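Local structure of DUF3224 domain-containing protein (Shewanella oneidensis, 2OOJ) at residues 35-40 with 83-88; 67-72 with 78-83; 116-119 with 124-127. The protein is of unknown function, a DUF3224-family protein whose antiparallel strands curl into a barrel related to those of the AOC-barrel clan. All coordinates share one frame; numbering follows the deposited sequence.

Overall arrangement
The contacts lie in one curled antiparallel sheet, centres about 10 to 16 Å apart; interactions 1 and 2 are buried, interaction 3 partly so, and side chains of all three touch inside the barrel. Interaction 2, the neighbour pair 67-72 and 78-83, is nested in the loop closed by interaction 1, in which 35-40 faces 83-88 across the barrel; the two share Leu-83 and strand 77-90. Interaction 3, the hairpin 116-119 with 124-127, comes later. Glu-68 of interaction 2 takes Lys-37 and His-85 of interaction 1 on its OE2, while Phe-39 and Leu-83 both touch Met-116 of interaction 3. The interior combines a charged cluster with an apolar one. Interactions 1 and 2 also reach the second subunit.

Interaction 1 (35-40 with 83-88); sequences LDKTFY and LQHFGI
NZ of Lys-37 lies at the edge of the His-85 imidazole, in its plane, without a hydrogen bond: it stands 3.5 Å from CE1 of His-85 and 4.0 Å from its NE2. The phenyl ring of Phe-39 meets Leu-83 obliquely, its CZ 4.4 Å from CD1 of Leu-83. These are meetings of side-chain ends, since the nearest CA atoms, those of Lys-37 and Leu-83, are 11.8 Å apart and the buried surface is only 121 Å². Lys-37 spans the gap because its chain is extended beyond CG (chi2 -164°, chi3 -165°), and it comes at His-85 from the opposite direction. The two are held together by a third residue: OE2 of Glu-68 forms a salt bridge with Lys-37 NZ and a hydrogen bond with His-85 NE2. The other ring nitrogen, ND1, is hydrogen-bonded to the hydroxyl of Tyr-64, so both ring nitrogens have partners and the ring's rotation is fixed. With all four touching residues buried and strands 29-39 and 77-90 facing each other without pairing, this is a cross-barrel contact in the interior of a curled antiparallel beta-barrel.

Interaction 2 (67-72 with 78-83); sequences IEQVVG and QGSFVL
Strands 67-71 and 78-83 run antiparallel at 166°, their axes 4.7 Å apart, and three hydrogen-bonded pairs, Glu-68 with Leu-83, Val-70 with Phe-81 and Gly-72 with Gly-79, each close a two-bond ring; the straightest bond is Gly-72 N to Gly-79 O. On the face carrying Glu-68, Val-70, Phe-81 and Leu-83, CB of Val-70 sits over one face of the Phe-81 ring, 4.0 Å from its centroid and 14° off the normal, a CH-pi contact. Phe-81 turns its CG between its own N and carbonyl carbon (chi1 53°), which lays the ring alongside Val-70. Leu-83 CD1 reaches Val-70 CG2 at 3.9 Å, and its CB lies 3.8 Å from CG of Glu-68, whose carboxylate goes on to Ser-47, Lys-37 and His-85. At the end of the strand, Ile-67 CG2 meets Val-82 CG1 at 3.6 Å. On the face of Val-82 and Gln-69, Gln-69 bends at its second torsion, bringing NE2 back to Val-70 O at 3.2 Å; this donor and Phe-81 N approach that oxygen from opposite faces of its carbonyl plane. A water accepts from both Gln-69 NE2 and Ser-80 OG, 2.7 Å from the latter, while Gln-69 OE1 takes the backbone N of Val-25 of the second subunit. A leucine in place of Gln-69 would probably leave that N of Val-25 without its acceptor and break the water link to Ser-80. Strand 43-55 flanks 67-71 on its far edge and strand 93-107 flanks 78-83; Phe-81 and Leu-83 reach across to Leu-112 and Met-116 of strand 112-121, while Gln-69, Val-71 and Ser-80 pack on the second subunit.

Interaction 3 (116-119 with 124-127); sequences MAIS and QHFY
Met-116, present as selenomethionine, reaches Tyr-127 with its selenium, which lies 3.9 Å from CB of Tyr-127. The first two torsions, both extended, carry SE there; the bend at the third turns only the terminal methyl. The phenol leads away, and the hydroxyl of Tyr-127 is held by Tyr-40 O and Leu-43 N. Ala-117 contributes its carbonyl, whose O takes a CA-H...O contact from Tyr-127 CA at 3.5 Å. Ile-118 and Tyr-127 form an antiparallel non-hydrogen-bonded pair, and CA of Ile-118 makes a CA-H...O contact with Phe-126 O (3.4 Å). The strands cross at 162° with axes 4.7 Å apart, an antiparallel beta-hairpin of 112-121 and 124-133, whose second strand also pairs with strand 5-18 in the curled sheet. The branch methyl CG2 of Ile-118 approaches the His-125 ring obliquely, near ND1, a buried nitrogen with no partner in the model; Ser-119 O lies at the ring's edge, 3.6 Å from ND1 of His-125, without a hydrogen bond. The imidazole also meets the ring of Phe-11, their planes at about 25°. Ser-119 then closes a hydrogen-bonded pair with Phe-126: its N gives a nearly straight bond to Phe-126 O (2.9 Å, 175°), and its O receives Phe-126 N at 2.8 Å. The hydroxyl OG of Ser-119 lies 3.4 Å from CB of Phe-126 and is hydrogen-bonded to Glu-128 OE2.

Interaction 1 (35-40 with 83-88)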
loop_
_atom_site.group_PDB
_atom_site.type_symbol
_atom_site.label_atom_id
_atom_site.label_comp_id
_atom_site.label_asym_id
_atom_site.label_seq_id
_atom_site.Cartn_x
_atom_site.Cartn_y
_atom_site.Cartn_z
ATOM N N LEU B 35 -4.470 -3.115 12.550
ATOM C CA LEU B 35 -4.427 -4.538 12.261
ATOM C C LEU B 35 -3.734 -5.241 13.402
ATOM O O LEU B 35 -2.631 -4.849 13.775
ATOM C CB LEU B 35 -3.605 -4.814 11.003
ATOM C CG LEU B 35 -3.978 -4.310 9.616
ATOM C CD1 LEU B 35 -2.987 -4.940 8.628
ATOM C CD2 LEU B 35 -5.413 -4.668 9.295
ATOM N N ASP B 36 -4.338 -6.312 13.895
ATOM C CA ASP B 36 -3.712 -7.214 14.873
ATOM C C ASP B 36 -3.903 -8.634 14.342
ATOM O O ASP B 36 -5.020 -9.076 14.169
ATOM C CB ASP B 36 -4.332 -7.080 16.280
ATOM C CG ASP B 36 -3.945 -5.771 16.971
ATOM O OD1 ASP B 36 -2.825 -5.664 17.491
ATOM O OD2 ASP B 36 -4.744 -4.820 16.954
ATOM N N LYS B 37 -2.811 -9.329 14.049
ATOM C CA LYS B 37 -2.880 -10.672 13.481
ATOM C C LYS B 37 -2.087 -11.673 14.298
ATOM O O LYS B 37 -1.137 -11.311 15.002
ATOM C CB LYS B 37 -2.292 -10.744 12.075
ATOM C CG LYS B 37 -2.926 -9.928 11.024
ATOM C CD LYS B 37 -2.420 -10.469 9.645
ATOM C CE LYS B 37 -2.713 -9.494 8.543
ATOM N NZ LYS B 37 -2.002 -9.859 7.282
ATOM N N THR B 38 -2.527 -12.922 14.201
ATOM C CA THR B 38 -1.815 -14.067 14.728
ATOM C C THR B 38 -1.655 -15.094 13.625
ATOM O O THR B 38 -2.613 -15.465 12.994
ATOM C CB THR B 38 -2.543 -14.728 15.914
ATOM O OG1 THR B 38 -2.804 -13.738 16.915
ATOM C CG2 THR B 38 -1.676 -15.877 16.506
ATOM N N PHE B 39 -0.414 -15.546 13.438
ATOM C CA PHE B 39 -0.062 -16.610 12.508
ATOM C C PHE B 39 0.236 -17.871 13.294
ATOM O O PHE B 39 0.835 -17.795 14.359
ATOM C CB PHE B 39 1.195 -16.228 11.724
ATOM C CG PHE B 39 1.003 -15.055 10.820
ATOM C CD1 PHE B 39 1.200 -13.761 11.289
ATOM C CD2 PHE B 39 0.646 -15.234 9.496
ATOM C CE1 PHE B 39 1.025 -12.657 10.446
ATOM C CE2 PHE B 39 0.486 -14.149 8.648
ATOM C CZ PHE B 39 0.680 -12.854 9.127
ATOM N N TYR B 40 -0.138 -19.021 12.746
ATOM C CA TYR B 40 0.000 -20.318 13.401
ATOM C C TYR B 40 0.760 -21.232 12.477
ATOM O O TYR B 40 0.691 -21.089 11.246
ATOM C CB TYR B 40 -1.398 -20.928 13.625
ATOM C CG TYR B 40 -2.246 -20.142 14.587
ATOM C CD1 TYR B 40 -2.088 -20.284 15.959
ATOM C CD2 TYR B 40 -3.201 -19.234 14.127
ATOM C CE1 TYR B 40 -2.867 -19.547 16.848
ATOM C CE2 TYR B 40 -3.964 -18.491 15.000
ATOM C CZ TYR B 40 -3.799 -18.657 16.364
ATOM O OH TYR B 40 -4.548 -17.908 17.237
ATOM N N LEU B 83 5.796 -6.920 6.654
ATOM C CA LEU B 83 5.037 -7.236 5.456
ATOM C C LEU B 83 4.319 -5.997 4.899
ATOM O O LEU B 83 3.784 -5.212 5.649
ATOM C CB LEU B 83 4.022 -8.327 5.748
ATOM C CG LEU B 83 4.497 -9.771 5.950
ATOM C CD1 LEU B 83 3.380 -10.620 6.540
ATOM C CD2 LEU B 83 4.981 -10.321 4.609
ATOM N N GLN B 84 4.332 -5.860 3.571
ATOM C CA GLN B 84 3.767 -4.713 2.857
ATOM C C GLN B 84 2.838 -5.211 1.819
ATOM O O GLN B 84 3.223 -6.080 1.021
ATOM C CB GLN B 84 4.882 -3.874 2.229
ATOM C CG GLN B 84 4.372 -2.523 1.609
ATOM C CD GLN B 84 5.516 -1.592 1.276
ATOM O OE1 GLN B 84 6.267 -1.181 2.161
ATOM N NE2 GLN B 84 5.628 -1.213 0.009
ATOM N N HIS B 85 1.586 -4.730 1.885
ATOM C CA HIS B 85 0.495 -5.182 1.047
ATOM C C HIS B 85 0.017 -4.123 0.041
ATOM O O HIS B 85 -0.144 -2.948 0.359
ATOM C CB HIS B 85 -0.774 -5.496 1.874
ATOM C CG HIS B 85 -0.572 -6.348 3.089
ATOM N ND1 HIS B 85 -1.424 -7.389 3.384
ATOM C CD2 HIS B 85 0.295 -6.267 4.128
ATOM C CE1 HIS B 85 -1.083 -7.915 4.548
ATOM N NE2 HIS B 85 -0.029 -7.265 5.012
ATOM N N PHE B 86 -0.322 -4.572 -1.160
ATOM C CA PHE B 86 -0.977 -3.729 -2.119
ATOM C C PHE B 86 -1.955 -4.630 -2.822
ATOM O O PHE B 86 -1.542 -5.584 -3.466
ATOM C CB PHE B 86 0.043 -3.196 -3.095
ATOM C CG PHE B 86 -0.510 -2.368 -4.229
ATOM C CD1 PHE B 86 -1.013 -2.967 -5.366
ATOM C CD2 PHE B 86 -0.390 -0.989 -4.196
ATOM C CE1 PHE B 86 -1.453 -2.193 -6.447
ATOM C CE2 PHE B 86 -0.809 -0.193 -5.268
ATOM C CZ PHE B 86 -1.356 -0.803 -6.390
ATOM N N GLY B 87 -3.243 -4.338 -2.657
ATOM C CA GLY B 87 -4.319 -5.152 -3.214
ATOM C C GLY B 87 -5.245 -4.272 -4.022
ATOM O O GLY B 87 -5.627 -3.194 -3.583
ATOM N N ILE B 88 -5.534 -4.707 -5.233
ATOM C CA ILE B 88 -6.500 -4.093 -6.136
ATOM C C ILE B 88 -7.516 -5.160 -6.551
ATOM O O ILE B 88 -7.156 -6.176 -7.133
ATOM C CB ILE B 88 -5.817 -3.548 -7.407
ATOM C CG1 ILE B 88 -4.888 -2.390 -7.078
ATOM C CG2 ILE B 88 -6.856 -3.002 -8.405
ATOM C CD1 ILE B 88 -5.608 -1.074 -6.809
#

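Interaction 2 (67-72 with 78-83)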
loop_
_atom_site.group_PDB
_atom_site.type_symbol
_atom_site.label_atom_id
_atom_site.label_comp_id
_atom_site.label_asym_id
_atom_site.label_seq_id
_atom_site.Cartn_x
_atom_site.Cartn_y
_atom_site.Cartn_z
ATOM N N ILE B 67 0.887 -2.030 6.039
ATOM C CA ILE B 67 2.221 -2.368 6.523
ATOM C C ILE B 67 2.040 -2.914 7.917
ATOM O O ILE B 67 1.343 -2.327 8.741
ATOM C CB ILE B 67 3.150 -1.122 6.558
ATOM C CG1 ILE B 67 3.478 -0.727 5.102
ATOM C CG2 ILE B 67 4.441 -1.365 7.322
ATOM C CD1 ILE B 67 4.444 0.424 4.973
ATOM N N GLU B 68 2.647 -4.063 8.164
ATOM C CA GLU B 68 2.585 -4.700 9.446
ATOM C C GLU B 68 3.965 -5.177 9.856
ATOM O O GLU B 68 4.723 -5.641 9.044
ATOM C CB GLU B 68 1.587 -5.860 9.461
ATOM C CG GLU B 68 1.894 -6.969 8.528
ATOM C CD GLU B 68 0.832 -8.083 8.493
ATOM O OE1 GLU B 68 0.545 -8.683 9.543
ATOM O OE2 GLU B 68 0.324 -8.401 7.394
ATOM N N GLN B 69 4.238 -5.058 11.147
ATOM C CA GLN B 69 5.422 -5.615 11.785
ATOM C C GLN B 69 5.063 -6.968 12.413
ATOM O O GLN B 69 4.174 -7.057 13.306
ATOM C CB GLN B 69 5.893 -4.638 12.862
ATOM C CG GLN B 69 7.099 -5.070 13.695
ATOM C CD GLN B 69 8.372 -5.098 12.968
ATOM O OE1 GLN B 69 9.011 -4.057 12.777
ATOM N NE2 GLN B 69 8.810 -6.306 12.578
ATOM N N VAL B 70 5.753 -7.991 11.940
ATOM C CA VAL B 70 5.624 -9.364 12.415
ATOM C C VAL B 70 6.762 -9.710 13.372
ATOM O O VAL B 70 7.959 -9.375 13.140
ATOM C CB VAL B 70 5.625 -10.353 11.236
ATOM C CG1 VAL B 70 5.339 -11.784 11.714
ATOM C CG2 VAL B 70 4.582 -9.886 10.157
ATOM N N VAL B 71 6.384 -10.400 14.448
ATOM C CA VAL B 71 7.344 -10.873 15.448
ATOM C C VAL B 71 6.979 -12.289 15.842
ATOM O O VAL B 71 5.837 -12.578 16.209
ATOM C CB VAL B 71 7.343 -9.962 16.708
ATOM C CG1 VAL B 71 8.420 -10.384 17.665
ATOM C CG2 VAL B 71 7.523 -8.529 16.309
ATOM N N GLY B 72 7.945 -13.174 15.775
ATOM C CA GLY B 72 7.694 -14.569 16.071
ATOM C C GLY B 72 8.744 -15.480 15.526
ATOM O O GLY B 72 9.922 -15.125 15.422
ATOM N N GLN B 78 13.565 -17.437 15.662
ATOM C CA GLN B 78 12.908 -16.269 16.231
ATOM C C GLN B 78 13.409 -14.981 15.581
ATOM O O GLN B 78 14.611 -14.740 15.450
ATOM C CB GLN B 78 13.180 -16.206 17.739
ATOM C CG GLN B 78 12.700 -14.927 18.459
ATOM C CD GLN B 78 11.186 -14.848 18.574
ATOM O OE1 GLN B 78 10.519 -15.866 18.770
ATOM N NE2 GLN B 78 10.637 -13.630 18.474
ATOM N N GLY B 79 12.487 -14.132 15.165
ATOM C CA GLY B 79 12.905 -12.843 14.640
ATOM C C GLY B 79 11.731 -11.934 14.415
ATOM O O GLY B 79 10.656 -12.106 15.019
ATOM N N SER B 80 11.927 -10.991 13.510
ATOM C CA SER B 80 10.870 -10.125 13.074
ATOM C C SER B 80 11.084 -9.786 11.590
ATOM O O SER B 80 12.182 -9.904 11.067
ATOM C CB SER B 80 10.887 -8.861 13.938
ATOM O OG SER B 80 12.161 -8.218 13.925
ATOM N N PHE B 81 10.031 -9.308 10.955
ATOM C CA PHE B 81 10.123 -8.703 9.642
ATOM C C PHE B 81 8.871 -7.867 9.411
ATOM O O PHE B 81 7.893 -7.962 10.175
ATOM C CB PHE B 81 10.295 -9.786 8.565
ATOM C CG PHE B 81 9.252 -10.851 8.612
ATOM C CD1 PHE B 81 9.393 -11.939 9.447
ATOM C CD2 PHE B 81 8.118 -10.762 7.811
ATOM C CE1 PHE B 81 8.413 -12.929 9.500
ATOM C CE2 PHE B 81 7.161 -11.742 7.838
ATOM C CZ PHE B 81 7.308 -12.831 8.699
ATOM N N VAL B 82 8.905 -7.070 8.346
ATOM C CA VAL B 82 7.737 -6.276 7.934
ATOM C C VAL B 82 7.129 -6.827 6.663
ATOM O O VAL B 82 7.845 -7.127 5.720
ATOM C CB VAL B 82 8.107 -4.781 7.735
ATOM C CG1 VAL B 82 6.927 -3.935 7.068
ATOM C CG2 VAL B 82 8.484 -4.182 9.102
ATOM N N LEU B 83 5.796 -6.920 6.654
ATOM C CA LEU B 83 5.037 -7.236 5.456
ATOM C C LEU B 83 4.319 -5.997 4.899
ATOM O O LEU B 83 3.784 -5.212 5.649
ATOM C CB LEU B 83 4.022 -8.327 5.748
ATOM C CG LEU B 83 4.497 -9.771 5.950
ATOM C CD1 LEU B 83 3.380 -10.620 6.540
ATOM C CD2 LEU B 83 4.981 -10.321 4.609
HETATM O O HOH W 1 11.896 -6.339 11.974
#

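Interaction 3 (116-119 with 124-127)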
loop_
_atom_site.group_PDB
_atom_site.type_symbol
_atom_site.label_atom_id
_atom_site.label_comp_id
_atom_site.label_asym_id
_atom_site.label_seq_id
_atom_site.Cartn_x
_atom_site.Cartn_y
_atom_site.Cartn_z
HETATM N N MSE B 116 3.989 -13.538 0.004
HETATM C CA MSE B 116 2.966 -14.316 0.676
HETATM C C MSE B 116 1.692 -14.213 -0.092
HETATM O O MSE B 116 1.433 -13.200 -0.689
HETATM C CB MSE B 116 2.752 -13.775 2.101
HETATM C CG MSE B 116 1.695 -14.548 2.881
HETATM SE SE MSE B 116 1.601 -13.803 4.686
HETATM C CE MSE B 116 3.163 -14.518 5.469
ATOM N N ALA B 117 0.937 -15.304 -0.132
ATOM C CA ALA B 117 -0.376 -15.328 -0.755
ATOM C C ALA B 117 -1.344 -15.640 0.349
ATOM O O ALA B 117 -0.976 -16.267 1.317
ATOM C CB ALA B 117 -0.435 -16.372 -1.821
ATOM N N ILE B 118 -2.611 -15.239 0.174
ATOM C CA ILE B 118 -3.623 -15.391 1.199
ATOM C C ILE B 118 -4.813 -16.137 0.588
ATOM O O ILE B 118 -5.290 -15.813 -0.516
ATOM C CB ILE B 118 -4.080 -14.023 1.696
ATOM C CG1 ILE B 118 -2.909 -13.231 2.271
ATOM C CG2 ILE B 118 -5.190 -14.131 2.728
ATOM C CD1 ILE B 118 -2.491 -13.696 3.626
ATOM N N SER B 119 -5.244 -17.177 1.278
ATOM C CA SER B 119 -6.358 -17.975 0.841
ATOM C C SER B 119 -7.312 -18.145 2.011
ATOM O O SER B 119 -7.078 -17.656 3.130
ATOM C CB SER B 119 -5.881 -19.313 0.309
ATOM O OG SER B 119 -5.303 -20.139 1.310
ATOM N N GLN B 124 -11.762 -19.973 7.177
ATOM C CA GLN B 124 -10.467 -19.802 7.823
ATOM C C GLN B 124 -9.459 -19.264 6.808
ATOM O O GLN B 124 -9.302 -19.817 5.731
ATOM C CB GLN B 124 -9.983 -21.139 8.385
ATOM C CG GLN B 124 -8.566 -21.154 8.981
ATOM C CD GLN B 124 -8.477 -20.330 10.246
ATOM O OE1 GLN B 124 -9.153 -20.630 11.213
ATOM N NE2 GLN B 124 -7.663 -19.275 10.239
ATOM N N HIS B 125 -8.814 -18.166 7.162
ATOM C CA HIS B 125 -7.713 -17.619 6.371
ATOM C C HIS B 125 -6.463 -18.429 6.546
ATOM O O HIS B 125 -6.160 -18.859 7.665
ATOM C CB HIS B 125 -7.410 -16.193 6.782
ATOM C CG HIS B 125 -8.432 -15.228 6.317
ATOM N ND1 HIS B 125 -8.613 -14.933 4.984
ATOM C CD2 HIS B 125 -9.385 -14.551 6.993
ATOM C CE1 HIS B 125 -9.619 -14.082 4.863
ATOM N NE2 HIS B 125 -10.107 -13.839 6.067
ATOM N N PHE B 126 -5.750 -18.590 5.432
ATOM C CA PHE B 126 -4.503 -19.312 5.369
ATOM C C PHE B 126 -3.491 -18.436 4.660
ATOM O O PHE B 126 -3.821 -17.724 3.700
ATOM C CB PHE B 126 -4.653 -20.615 4.575
ATOM C CG PHE B 126 -5.382 -21.688 5.319
ATOM C CD1 PHE B 126 -6.748 -21.706 5.334
ATOM C CD2 PHE B 126 -4.692 -22.667 6.002
ATOM C CE1 PHE B 126 -7.422 -22.682 6.028
ATOM C CE2 PHE B 126 -5.363 -23.641 6.688
ATOM C CZ PHE B 126 -6.735 -23.635 6.713
ATOM N N TYR B 127 -2.269 -18.550 5.101
ATOM C CA TYR B 127 -1.125 -17.928 4.422
ATOM C C TYR B 127 -0.343 -19.021 3.694
ATOM O O TYR B 127 -0.280 -20.174 4.154
ATOM C CB TYR B 127 -0.217 -17.210 5.436
ATOM C CG TYR B 127 0.451 -18.125 6.421
ATOM C CD1 TYR B 127 1.675 -18.752 6.119
ATOM C CD2 TYR B 127 -0.097 -18.329 7.680
ATOM C CE1 TYR B 127 2.264 -19.588 7.029
ATOM C CE2 TYR B 127 0.471 -19.188 8.578
ATOM C CZ TYR B 127 1.673 -19.807 8.258
ATOM O OH TYR B 127 2.234 -20.655 9.176
#